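Local coordinates for TATA-box-binding protein (Methanococcus jannaschii, PDB 2Z8U), which probably serves as a general transcription factor that recognises the TATA box of archaeal promoters and so promotes initiation by RNA polymerase, at residues 20-25 with 82-87; 59-64 with 69-74; 34-39 with 92-97. One frame throughout, in Å; residues are numbered along the deposited sequence.

The chain enters repeat 1 on strand 14-23, passes through helix 30-36 and runs back and forth through the sheet before entering helix 77-94, in which the repeat ends. Contact 1 (20-25 with 82-87) closes the long loop between that first strand and last helix. Contact 2 (59-64 with 69-74) is a short hairpin lying wholly within this loop, and equally within the one closed by contact 3. Contact 3 (34-39 with 92-97) starts inside the loop of contact 1 and ends beyond it, so the two cross. Strand 68-72 pairs with strand 14-23, linking contacts 1 and 2; Leu37 touches Ile87 of contact 1 and Ile63 of contact 2.

Contact 1: 20-25 with 82-87; sequences VSTKIG and IAIKKI
Ile84, projecting from helix 77-94, meets Val20 and Thr22 of strand 14-23 and Ile24 just past its end, in the helix-on-sheet packing of one half of the TBP saddle. Its two branches divide the work. The longer arm, with CG1 anti to the carbonyl carbon (chi1 -70°), carries CD1 to the strand, where it lies 3.9 Å from Val20 CG2. These two side chains run alongside each other in opposite senses, each passing the other's flank. Thr22 offers its methyl to the same arm: CG2 is 4.3 Å from Ile84 CD1. The shorter branch of Ile84 serves the far end, its CG2 lying 4.2 Å from CG2 of Ile24, and here the two side chains are set at a slant to each other.

Val20, Thr22 and Ile24 all direct their side chains at the helix, whereas Ser21 between them turns away and bonds through OG to Gln107. The touching residues are all buried, and their contact is purely apolar. Ile24 continues the row just after the strand has ended, and it also packs on Ile88 and Leu91, further along the same helix, while Val20 reaches Ala80 one turn earlier than Ile84. Backbone bonds from Val20 to Cys71 and from Thr22 to Val69 hold the strand in the sheet beneath the helix. The threonine is split between two environments: CG2 faces Ile84, while OG1, anti to the backbone N at chi1 -169°, donates its hydrogen bond to the carbonyl oxygen of Glu103.

Contact 2: 59-64 with 69-74; sequences VALLIF and VNCTGA
Ala60 and Leu62 pair with Thr72 and Asn70 through four backbone hydrogen bonds, the rungs of the antiparallel beta hairpin formed by strands 59-63 and 68-72. Ala60 N gives its hydrogen to Thr72 O at 2.9 Å, and Thr72 N returns one to Ala60 O at 3.0 Å. The second hydrogen-bonded pair repeats this exchange: Leu62 N to Asn70 O is 2.8 Å, and Asn70 N to Leu62 O is 3.0 Å. Leu61-Cys71 and Ile63-Val69 are the non-hydrogen-bonded pairs between and beside them, with alpha carbons supplementing the rungs through CA-H...O contacts such as Cys71 CA to Ala60 O, 3.2 Å.

The two faces of the ribbon differ. Leu61, Ile63, Val69 and Cys71 point to the helix side, where Leu61 CD2 slants over Val69 CG1 at 4.0 Å and also packs on Ile84. On the other side, Ala60 CB meets Thr72 CG2 at 3.7 Å, with Leu62 and Asn70 further along. This second face is the concave underside of the saddle, which in TBP relatives grips DNA; here Leu126 of the second subunit packs on Ala60, Leu62 and Thr72.

Further out, strand 50-54 flanks the hairpin through backbone bonds of Cys52 to Leu61 and Leu50 to Ile63, and strand 14-23 flanks it beyond Val69 and Cys71. Past the last rung, Gly73 takes a positive phi of 105° and the chain bends aside toward the helix-facing side, where Ala74 CB comes to lie 3.9 Å from Val59 CG1.

Contact 3: 34-39 with 92-97; sequences AMILEN and KDAGID
A Schellman motif ends helix 77-94, and the residues bracketing its glycine, Ala94 and Ile96, receive the side chain of Ile36, from the last part of the 30-36 region. Gly95, with a positive phi of 91°, is the first residue to leave the helical conformation. The motif has two bonds back into the last turn, one of them Gly95 N to Lys92 O at 3.0 Å. Beyond the glycine the chain bends off the helix line, and Ile96, like Ala94, points its side chain at Ile36.

Ile36 bridges to both. Its CG1 is wedged between the backbone N and the carbonyl carbon (chi1 58°), and the chain then extends outward to CD1. That methyl meets CD1 of Ile96 at 3.8 Å, the two isoleucines approaching tip to tip. The CG2 branch of Ile36 lies 4.2 Å from Ala94 CB; a much shorter approach of CD1 to the same methyl is doubtful in the model. The contact is small and apolar, with Ile96 buried and Ala94 exposed at its margin.

The contact thus joins helix 30-36 to the C-terminal end of helix 77-94. Ile36 also touches Leu91 of helix 77-94, while Leu37 beside it packs against Ile87 and Leu91 of that helix and reaches Cys52 of strand 50-54 in the sheet below.

Contact 1: 20-25 with 82-87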
ATOM      1  N   VAL B  20       3.059  -3.057 -33.935  1.00 34.73           N
ATOM      2  CA  VAL B  20       4.472  -2.862 -34.248  1.00 34.40           C
ATOM      3  C   VAL B  20       4.896  -1.411 -33.998  1.00 34.25           C
ATOM      4  O   VAL B  20       4.045  -0.496 -34.000  1.00 33.49           O
ATOM      5  CB  VAL B  20       4.805  -3.241 -35.710  1.00 34.18           C
ATOM      6  CG1 VAL B  20       4.413  -4.708 -36.020  1.00 36.34           C
ATOM      7  CG2 VAL B  20       4.140  -2.260 -36.724  1.00 34.34           C
ATOM      8  N   SER B  21       6.191  -1.218 -33.766  1.00 33.64           N
ATOM      9  CA  SER B  21       6.764   0.129 -33.714  1.00 34.15           C
ATOM     10  C   SER B  21       7.938   0.243 -34.658  1.00 33.88           C
ATOM     11  O   SER B  21       8.564  -0.763 -35.022  1.00 32.83           O
ATOM     12  CB  SER B  21       7.260   0.477 -32.293  1.00 34.08           C
ATOM     13  OG  SER B  21       8.210  -0.492 -31.868  1.00 39.09           O
ATOM     14  N   THR B  22       8.247   1.483 -35.046  1.00 32.70           N
ATOM     15  CA  THR B  22       9.459   1.754 -35.764  1.00 33.80           C
ATOM     16  C   THR B  22       9.792   3.242 -35.622  1.00 33.90           C
ATOM     17  O   THR B  22       9.094   3.974 -34.906  1.00 34.41           O
ATOM     18  CB  THR B  22       9.361   1.312 -37.257  1.00 33.71           C
ATOM     19  OG1 THR B  22      10.659   1.368 -37.839  1.00 32.97           O
ATOM     20  CG2 THR B  22       8.414   2.214 -38.060  1.00 33.20           C
ATOM     21  N   LYS B  23      10.875   3.662 -36.265  1.00 33.46           N
ATOM     22  CA  LYS B  23      11.234   5.057 -36.351  1.00 34.90           C
ATOM     23  C   LYS B  23      11.431   5.391 -37.829  1.00 34.48           C
ATOM     24  O   LYS B  23      12.201   4.727 -38.515  1.00 34.36           O
ATOM     25  CB  LYS B  23      12.506   5.324 -35.543  1.00 35.52           C
ATOM     26  CG  LYS B  23      12.834   6.826 -35.416  1.00 39.06           C
ATOM     27  CD  LYS B  23      13.856   7.058 -34.300  1.00 42.75           C
ATOM     28  CE  LYS B  23      14.054   8.554 -34.054  1.00 44.41           C
ATOM     29  NZ  LYS B  23      14.201   8.784 -32.589  1.00 45.97           N
ATOM     30  N   ILE B  24      10.725   6.398 -38.325  1.00 35.54           N
ATOM     31  CA  ILE B  24      10.763   6.710 -39.756  1.00 36.37           C
ATOM     32  C   ILE B  24      11.583   7.978 -40.113  1.00 36.99           C
ATOM     33  O   ILE B  24      11.714   8.332 -41.281  1.00 37.02           O
ATOM     34  CB  ILE B  24       9.303   6.753 -40.391  1.00 37.29           C
ATOM     35  CG1 ILE B  24       8.504   7.986 -39.922  1.00 37.47           C
ATOM     36  CG2 ILE B  24       8.569   5.395 -40.156  1.00 36.97           C
ATOM     37  CD1 ILE B  24       7.144   8.158 -40.639  1.00 38.00           C
ATOM     38  N   GLY B  25      12.122   8.651 -39.104  1.00 36.97           N
ATOM     39  CA  GLY B  25      12.847   9.908 -39.308  1.00 38.33           C
ATOM     40  C   GLY B  25      13.182  10.515 -37.967  1.00 39.21           C
ATOM     41  O   GLY B  25      13.076   9.835 -36.962  1.00 38.38           O
ATOM     42  N   ILE B  82       4.318  -3.289 -44.878  1.00 34.39           N
ATOM     43  CA  ILE B  82       3.807  -2.852 -46.178  1.00 34.79           C
ATOM     44  C   ILE B  82       3.037  -1.534 -46.049  1.00 34.83           C
ATOM     45  O   ILE B  82       3.289  -0.598 -46.810  1.00 33.91           O
ATOM     46  CB  ILE B  82       2.988  -3.979 -46.878  1.00 35.00           C
ATOM     47  CG1 ILE B  82       3.946  -5.104 -47.285  1.00 35.10           C
ATOM     48  CG2 ILE B  82       2.244  -3.467 -48.109  1.00 36.22           C
ATOM     49  CD1 ILE B  82       3.281  -6.429 -47.659  1.00 35.90           C
ATOM     50  N   ALA B  83       2.121  -1.471 -45.074  1.00 34.47           N
ATOM     51  CA  ALA B  83       1.368  -0.256 -44.794  1.00 34.91           C
ATOM     52  C   ALA B  83       2.271   0.904 -44.449  1.00 34.62           C
ATOM     53  O   ALA B  83       2.078   2.002 -44.964  1.00 34.86           O
ATOM     54  CB  ALA B  83       0.363  -0.484 -43.674  1.00 34.62           C
ATOM     55  N   ILE B  84       3.248   0.654 -43.588  1.00 34.64           N
ATOM     56  CA  ILE B  84       4.191   1.710 -43.167  1.00 34.55           C
ATOM     57  C   ILE B  84       4.996   2.208 -44.373  1.00 34.38           C
ATOM     58  O   ILE B  84       5.118   3.408 -44.584  1.00 33.58           O
ATOM     59  CB  ILE B  84       5.109   1.255 -41.994  1.00 34.25           C
ATOM     60  CG1 ILE B  84       4.281   1.127 -40.711  1.00 33.72           C
ATOM     61  CG2 ILE B  84       6.282   2.294 -41.769  1.00 34.09           C
ATOM     62  CD1 ILE B  84       4.944   0.267 -39.554  1.00 35.24           C
ATOM     63  N   LYS B  85       5.510   1.296 -45.197  1.00 34.18           N
ATOM     64  CA  LYS B  85       6.279   1.741 -46.359  1.00 35.02           C
ATOM     65  C   LYS B  85       5.462   2.578 -47.385  1.00 35.00           C
ATOM     66  O   LYS B  85       6.004   3.426 -48.076  1.00 33.57           O
ATOM     67  CB  LYS B  85       7.061   0.589 -46.990  1.00 36.99           C
ATOM     68  CG  LYS B  85       8.353   0.266 -46.196  1.00 38.14           C
ATOM     69  CD  LYS B  85       8.882  -1.138 -46.423  1.00 42.99           C
ATOM     70  CE  LYS B  85      10.346  -1.295 -45.867  1.00 44.76           C
ATOM     71  NZ  LYS B  85      10.569  -1.223 -44.333  1.00 45.96           N
ATOM     72  N   LYS B  86       4.159   2.325 -47.462  1.00 34.87           N
ATOM     73  CA  LYS B  86       3.265   3.087 -48.342  1.00 34.87           C
ATOM     74  C   LYS B  86       3.152   4.523 -47.868  1.00 34.02           C
ATOM     75  O   LYS B  86       3.215   5.484 -48.668  1.00 32.79           O
ATOM     76  CB  LYS B  86       1.882   2.434 -48.349  1.00 34.60           C
ATOM     77  CG  LYS B  86       1.796   1.228 -49.281  1.00 37.78           C
ATOM     78  CD  LYS B  86       0.401   0.611 -49.311  1.00 38.33           C
ATOM     79  CE  LYS B  86       0.426  -0.731 -50.063  1.00 42.96           C
ATOM     80  NZ  LYS B  86      -0.928  -1.359 -50.065  1.00 46.50           N
ATOM     81  N   ILE B  87       2.989   4.665 -46.550  1.00 33.74           N
ATOM     82  CA  ILE B  87       2.977   5.993 -45.903  1.00 33.86           C
ATOM     83  C   ILE B  87       4.318   6.710 -46.089  1.00 33.68           C
ATOM     84  O   ILE B  87       4.333   7.904 -46.427  1.00 32.18           O
ATOM     85  CB  ILE B  87       2.584   5.870 -44.408  1.00 35.06           C
ATOM     86  CG1 ILE B  87       1.175   5.237 -44.275  1.00 35.62           C
ATOM     87  CG2 ILE B  87       2.731   7.203 -43.664  1.00 36.90           C
ATOM     88  CD1 ILE B  87       0.008   6.127 -44.677  1.00 40.04           C
TER

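Contact 2: 59-64 with 69-74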
ATOM      1  N   VAL B  59      -5.676  -0.716 -40.966  1.00 42.92           N
ATOM      2  CA  VAL B  59      -4.587  -0.483 -40.014  1.00 41.50           C
ATOM      3  C   VAL B  59      -4.534   1.002 -39.648  1.00 40.28           C
ATOM      4  O   VAL B  59      -4.949   1.856 -40.435  1.00 40.09           O
ATOM      5  CB  VAL B  59      -3.199  -0.959 -40.550  1.00 41.71           C
ATOM      6  CG1 VAL B  59      -3.188  -2.459 -40.872  1.00 42.55           C
ATOM      7  CG2 VAL B  59      -2.768  -0.152 -41.770  1.00 44.11           C
ATOM      8  N   ALA B  60      -4.012   1.298 -38.460  1.00 38.96           N
ATOM      9  CA  ALA B  60      -3.894   2.664 -37.993  1.00 37.54           C
ATOM     10  C   ALA B  60      -2.454   2.932 -37.569  1.00 37.66           C
ATOM     11  O   ALA B  60      -1.776   2.049 -37.025  1.00 35.29           O
ATOM     12  CB  ALA B  60      -4.846   2.909 -36.823  1.00 38.20           C
ATOM     13  N   LEU B  61      -2.004   4.150 -37.817  1.00 36.27           N
ATOM     14  CA  LEU B  61      -0.647   4.542 -37.449  1.00 36.63           C
ATOM     15  C   LEU B  61      -0.709   5.774 -36.563  1.00 35.96           C
ATOM     16  O   LEU B  61      -1.540   6.661 -36.780  1.00 35.43           O
ATOM     17  CB  LEU B  61       0.194   4.839 -38.705  1.00 37.30           C
ATOM     18  CG  LEU B  61       0.487   3.689 -39.695  1.00 40.38           C
ATOM     19  CD1 LEU B  61      -0.579   3.600 -40.783  1.00 43.71           C
ATOM     20  CD2 LEU B  61       1.815   3.939 -40.344  1.00 43.62           C
ATOM     21  N   LEU B  62       0.175   5.816 -35.571  1.00 35.60           N
ATOM     22  CA  LEU B  62       0.369   6.969 -34.726  1.00 35.92           C
ATOM     23  C   LEU B  62       1.785   7.439 -34.989  1.00 35.77           C
ATOM     24  O   LEU B  62       2.738   6.657 -34.859  1.00 34.96           O
ATOM     25  CB  LEU B  62       0.167   6.609 -33.248  1.00 36.55           C
ATOM     26  CG  LEU B  62       0.506   7.648 -32.159  1.00 35.93           C
ATOM     27  CD1 LEU B  62      -0.281   8.938 -32.293  1.00 37.00           C
ATOM     28  CD2 LEU B  62       0.293   7.036 -30.772  1.00 37.05           C
ATOM     29  N   ILE B  63       1.908   8.688 -35.442  1.00 35.86           N
ATOM     30  CA  ILE B  63       3.206   9.228 -35.824  1.00 36.23           C
ATOM     31  C   ILE B  63       3.601  10.405 -34.928  1.00 36.92           C
ATOM     32  O   ILE B  63       2.831  11.355 -34.786  1.00 35.67           O
ATOM     33  CB  ILE B  63       3.220   9.712 -37.296  1.00 36.50           C
ATOM     34  CG1 ILE B  63       2.659   8.631 -38.239  1.00 36.90           C
ATOM     35  CG2 ILE B  63       4.644  10.165 -37.684  1.00 36.95           C
ATOM     36  CD1 ILE B  63       2.550   9.048 -39.691  1.00 36.32           C
ATOM     37  N   PHE B  64       4.817  10.358 -34.381  1.00 36.52           N
ATOM     38  CA  PHE B  64       5.315  11.440 -33.528  1.00 38.04           C
ATOM     39  C   PHE B  64       6.374  12.296 -34.242  1.00 37.35           C
ATOM     40  O   PHE B  64       7.005  11.840 -35.193  1.00 36.16           O
ATOM     41  CB  PHE B  64       5.885  10.842 -32.236  1.00 38.89           C
ATOM     42  CG  PHE B  64       4.833  10.300 -31.298  1.00 40.96           C
ATOM     43  CD1 PHE B  64       4.062  11.168 -30.517  1.00 41.63           C
ATOM     44  CD2 PHE B  64       4.617   8.940 -31.193  1.00 42.46           C
ATOM     45  CE1 PHE B  64       3.090  10.675 -29.638  1.00 42.81           C
ATOM     46  CE2 PHE B  64       3.651   8.430 -30.307  1.00 44.84           C
ATOM     47  CZ  PHE B  64       2.888   9.309 -29.529  1.00 41.60           C
ATOM     48  N   VAL B  69       6.810   5.690 -34.663  1.00 35.77           N
ATOM     49  CA  VAL B  69       5.554   5.270 -35.237  1.00 35.80           C
ATOM     50  C   VAL B  69       5.081   4.019 -34.468  1.00 36.97           C
ATOM     51  O   VAL B  69       5.876   3.094 -34.183  1.00 37.71           O
ATOM     52  CB  VAL B  69       5.694   4.968 -36.766  1.00 35.02           C
ATOM     53  CG1 VAL B  69       4.380   4.382 -37.353  1.00 37.67           C
ATOM     54  CG2 VAL B  69       6.111   6.223 -37.559  1.00 36.08           C
ATOM     55  N   ASN B  70       3.796   4.006 -34.110  1.00 37.29           N
ATOM     56  CA  ASN B  70       3.136   2.815 -33.564  1.00 38.35           C
ATOM     57  C   ASN B  70       2.010   2.465 -34.528  1.00 37.84           C
ATOM     58  O   ASN B  70       1.350   3.358 -35.076  1.00 37.15           O
ATOM     59  CB  ASN B  70       2.581   3.089 -32.169  1.00 38.69           C
ATOM     60  CG  ASN B  70       3.681   3.333 -31.124  1.00 43.83           C
ATOM     61  OD1 ASN B  70       4.781   2.766 -31.195  1.00 48.45           O
ATOM     62  ND2 ASN B  70       3.385   4.190 -30.152  1.00 47.89           N
ATOM     63  N   CYS B  71       1.814   1.176 -34.772  1.00 38.06           N
ATOM     64  CA  CYS B  71       0.871   0.736 -35.793  1.00 37.54           C
ATOM     65  C   CYS B  71       0.097  -0.473 -35.290  1.00 37.03           C
ATOM     66  O   CYS B  71       0.685  -1.445 -34.823  1.00 35.70           O
ATOM     67  CB  CYS B  71       1.605   0.421 -37.117  1.00 37.58           C
ATOM     68  SG  CYS B  71       0.615  -0.437 -38.368  1.00 39.46           S
ATOM     69  N   THR B  72      -1.228  -0.375 -35.397  1.00 36.16           N
ATOM     70  CA  THR B  72      -2.158  -1.382 -34.908  1.00 36.03           C
ATOM     71  C   THR B  72      -3.040  -1.840 -36.066  1.00 35.49           C
ATOM     72  O   THR B  72      -3.172  -1.137 -37.066  1.00 34.34           O
ATOM     73  CB  THR B  72      -3.027  -0.769 -33.762  1.00 36.44           C
ATOM     74  OG1 THR B  72      -3.807  -1.792 -33.153  1.00 41.82           O
ATOM     75  CG2 THR B  72      -3.941   0.309 -34.294  1.00 33.62           C
ATOM     76  N   GLY B  73      -3.628  -3.029 -35.935  1.00 35.56           N
ATOM     77  CA  GLY B  73      -4.638  -3.488 -36.870  1.00 34.90           C
ATOM     78  C   GLY B  73      -4.168  -4.535 -37.854  1.00 35.18           C
ATOM     79  O   GLY B  73      -4.987  -5.301 -38.382  1.00 34.52           O
ATOM     80  N   ALA B  74      -2.862  -4.565 -38.125  1.00 35.01           N
ATOM     81  CA  ALA B  74      -2.306  -5.514 -39.090  1.00 35.31           C
ATOM     82  C   ALA B  74      -2.419  -6.960 -38.588  1.00 35.47           C
ATOM     83  O   ALA B  74      -2.376  -7.207 -37.384  1.00 34.80           O
ATOM     84  CB  ALA B  74      -0.870  -5.173 -39.394  1.00 35.87           C
TER

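Contact 3: 34-39 with 92-97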
ATOM      1  N   ALA B  34       0.075  15.949 -42.051  1.00 33.10           N
ATOM      2  CA  ALA B  34      -1.383  16.076 -42.099  1.00 33.04           C
ATOM      3  C   ALA B  34      -1.898  16.675 -43.412  1.00 33.59           C
ATOM      4  O   ALA B  34      -3.016  16.366 -43.847  1.00 33.71           O
ATOM      5  CB  ALA B  34      -1.885  16.871 -40.899  1.00 33.05           C
ATOM      6  N   MET B  35      -1.087  17.516 -44.055  1.00 32.75           N
ATOM      7  CA  MET B  35      -1.452  18.057 -45.370  1.00 33.53           C
ATOM      8  C   MET B  35      -1.517  17.001 -46.471  1.00 34.24           C
ATOM      9  O   MET B  35      -2.188  17.194 -47.475  1.00 33.94           O
ATOM     10  CB  MET B  35      -0.475  19.138 -45.809  1.00 32.47           C
ATOM     11  CG  MET B  35      -0.582  20.402 -45.006  1.00 32.73           C
ATOM     12  SD  MET B  35       0.647  21.562 -45.596  1.00 33.02           S
ATOM     13  CE  MET B  35       0.289  22.974 -44.620  1.00 32.62           C
ATOM     14  N   ILE B  36      -0.820  15.895 -46.302  1.00 35.47           N
ATOM     15  CA  ILE B  36      -0.802  14.941 -47.408  1.00 37.44           C
ATOM     16  C   ILE B  36      -1.444  13.599 -47.115  1.00 38.48           C
ATOM     17  O   ILE B  36      -1.990  12.977 -48.028  1.00 38.98           O
ATOM     18  CB  ILE B  36       0.603  14.765 -48.014  1.00 38.09           C
ATOM     19  CG1 ILE B  36       1.580  14.307 -46.948  1.00 38.62           C
ATOM     20  CG2 ILE B  36       1.038  16.063 -48.763  1.00 37.52           C
ATOM     21  CD1 ILE B  36       2.973  14.017 -47.435  1.00 42.13           C
ATOM     22  N   LEU B  37      -1.392  13.138 -45.875  1.00 39.42           N
ATOM     23  CA  LEU B  37      -2.093  11.899 -45.546  1.00 41.01           C
ATOM     24  C   LEU B  37      -3.595  12.115 -45.487  1.00 42.55           C
ATOM     25  O   LEU B  37      -4.076  12.975 -44.757  1.00 42.64           O
ATOM     26  CB  LEU B  37      -1.611  11.297 -44.233  1.00 40.04           C
ATOM     27  CG  LEU B  37      -0.139  10.920 -44.141  1.00 39.32           C
ATOM     28  CD1 LEU B  37       0.097  10.187 -42.825  1.00 38.04           C
ATOM     29  CD2 LEU B  37       0.297  10.071 -45.332  1.00 40.29           C
ATOM     30  N   GLU B  38      -4.326  11.318 -46.258  1.00 44.64           N
ATOM     31  CA  GLU B  38      -5.777  11.272 -46.130  1.00 47.05           C
ATOM     32  C   GLU B  38      -6.125  10.516 -44.847  1.00 47.37           C
ATOM     33  O   GLU B  38      -5.401   9.600 -44.454  1.00 48.54           O
ATOM     34  CB  GLU B  38      -6.404  10.595 -47.351  1.00 47.41           C
ATOM     35  CG  GLU B  38      -6.309  11.410 -48.651  1.00 50.46           C
ATOM     36  CD  GLU B  38      -7.250  12.609 -48.701  1.00 55.12           C
ATOM     37  OE1 GLU B  38      -8.434  12.470 -48.305  1.00 56.41           O
ATOM     38  OE2 GLU B  38      -6.808  13.696 -49.157  1.00 56.79           O
ATOM     39  N   ASN B  39      -7.207  10.917 -44.184  1.00 48.14           N
ATOM     40  CA  ASN B  39      -7.669  10.252 -42.962  1.00 48.36           C
ATOM     41  C   ASN B  39      -6.806  10.575 -41.743  1.00 47.91           C
ATOM     42  O   ASN B  39      -6.744   9.768 -40.798  1.00 49.06           O
ATOM     43  CB  ASN B  39      -7.707   8.722 -43.146  1.00 48.80           C
ATOM     44  CG  ASN B  39      -8.634   8.278 -44.265  1.00 49.89           C
ATOM     45  OD1 ASN B  39      -8.419   7.231 -44.874  1.00 51.23           O
ATOM     46  ND2 ASN B  39      -9.671   9.064 -44.537  1.00 50.78           N
ATOM     47  N   LYS B  92       7.981  10.768 -48.431  1.00 33.03           N
ATOM     48  CA  LYS B  92       9.157  10.977 -49.280  1.00 33.73           C
ATOM     49  C   LYS B  92       8.792  11.761 -50.549  1.00 33.12           C
ATOM     50  O   LYS B  92       9.483  12.704 -50.917  1.00 32.92           O
ATOM     51  CB  LYS B  92       9.849   9.650 -49.656  1.00 34.19           C
ATOM     52  CG  LYS B  92      10.890   9.806 -50.769  1.00 35.61           C
ATOM     53  CD  LYS B  92      11.645   8.506 -51.071  1.00 35.90           C
ATOM     54  CE  LYS B  92      12.680   8.729 -52.191  1.00 39.98           C
ATOM     55  NZ  LYS B  92      13.034   7.451 -52.879  1.00 43.14           N
ATOM     56  N   ASP B  93       7.706  11.353 -51.208  1.00 33.03           N
ATOM     57  CA  ASP B  93       7.233  12.015 -52.424  1.00 33.37           C
ATOM     58  C   ASP B  93       6.907  13.480 -52.139  1.00 33.35           C
ATOM     59  O   ASP B  93       7.177  14.361 -52.966  1.00 32.90           O
ATOM     60  CB  ASP B  93       6.006  11.285 -52.981  1.00 33.58           C
ATOM     61  CG  ASP B  93       6.365  10.016 -53.718  1.00 35.91           C
ATOM     62  OD1 ASP B  93       7.578   9.771 -53.927  1.00 37.37           O
ATOM     63  OD2 ASP B  93       5.436   9.245 -54.062  1.00 36.53           O
ATOM     64  N   ALA B  94       6.337  13.731 -50.957  1.00 32.70           N
ATOM     65  CA  ALA B  94       6.018  15.081 -50.504  1.00 34.05           C
ATOM     66  C   ALA B  94       7.234  15.943 -50.175  1.00 34.58           C
ATOM     67  O   ALA B  94       7.099  17.146 -50.011  1.00 35.48           O
ATOM     68  CB  ALA B  94       5.067  15.050 -49.316  1.00 33.36           C
ATOM     69  N   GLY B  95       8.416  15.341 -50.133  1.00 34.93           N
ATOM     70  CA  GLY B  95       9.631  16.080 -49.822  1.00 36.14           C
ATOM     71  C   GLY B  95       9.927  16.077 -48.328  1.00 37.53           C
ATOM     72  O   GLY B  95      10.753  16.856 -47.854  1.00 36.75           O
ATOM     73  N   ILE B  96       9.241  15.214 -47.584  1.00 37.69           N
ATOM     74  CA  ILE B  96       9.481  15.091 -46.144  1.00 39.69           C
ATOM     75  C   ILE B  96      10.575  14.077 -45.917  1.00 40.20           C
ATOM     76  O   ILE B  96      10.540  12.963 -46.457  1.00 40.29           O
ATOM     77  CB  ILE B  96       8.192  14.723 -45.345  1.00 39.89           C
ATOM     78  CG1 ILE B  96       7.220  15.906 -45.353  1.00 41.15           C
ATOM     79  CG2 ILE B  96       8.551  14.391 -43.900  1.00 40.07           C
ATOM     80  CD1 ILE B  96       5.730  15.552 -45.378  1.00 42.40           C
ATOM     81  N   ASP B  97      11.563  14.470 -45.130  1.00 40.55           N
ATOM     82  CA  ASP B  97      12.719  13.646 -44.914  1.00 41.09           C
ATOM     83  C   ASP B  97      12.384  12.414 -44.059  1.00 40.84           C
ATOM     84  O   ASP B  97      12.059  12.560 -42.883  1.00 41.36           O
ATOM     85  CB  ASP B  97      13.810  14.447 -44.227  1.00 41.60           C
ATOM     86  CG  ASP B  97      15.115  13.703 -44.190  1.00 44.40           C
ATOM     87  OD1 ASP B  97      15.348  12.885 -45.105  1.00 46.92           O
ATOM     88  OD2 ASP B  97      15.905  13.918 -43.244  1.00 49.79           O
TER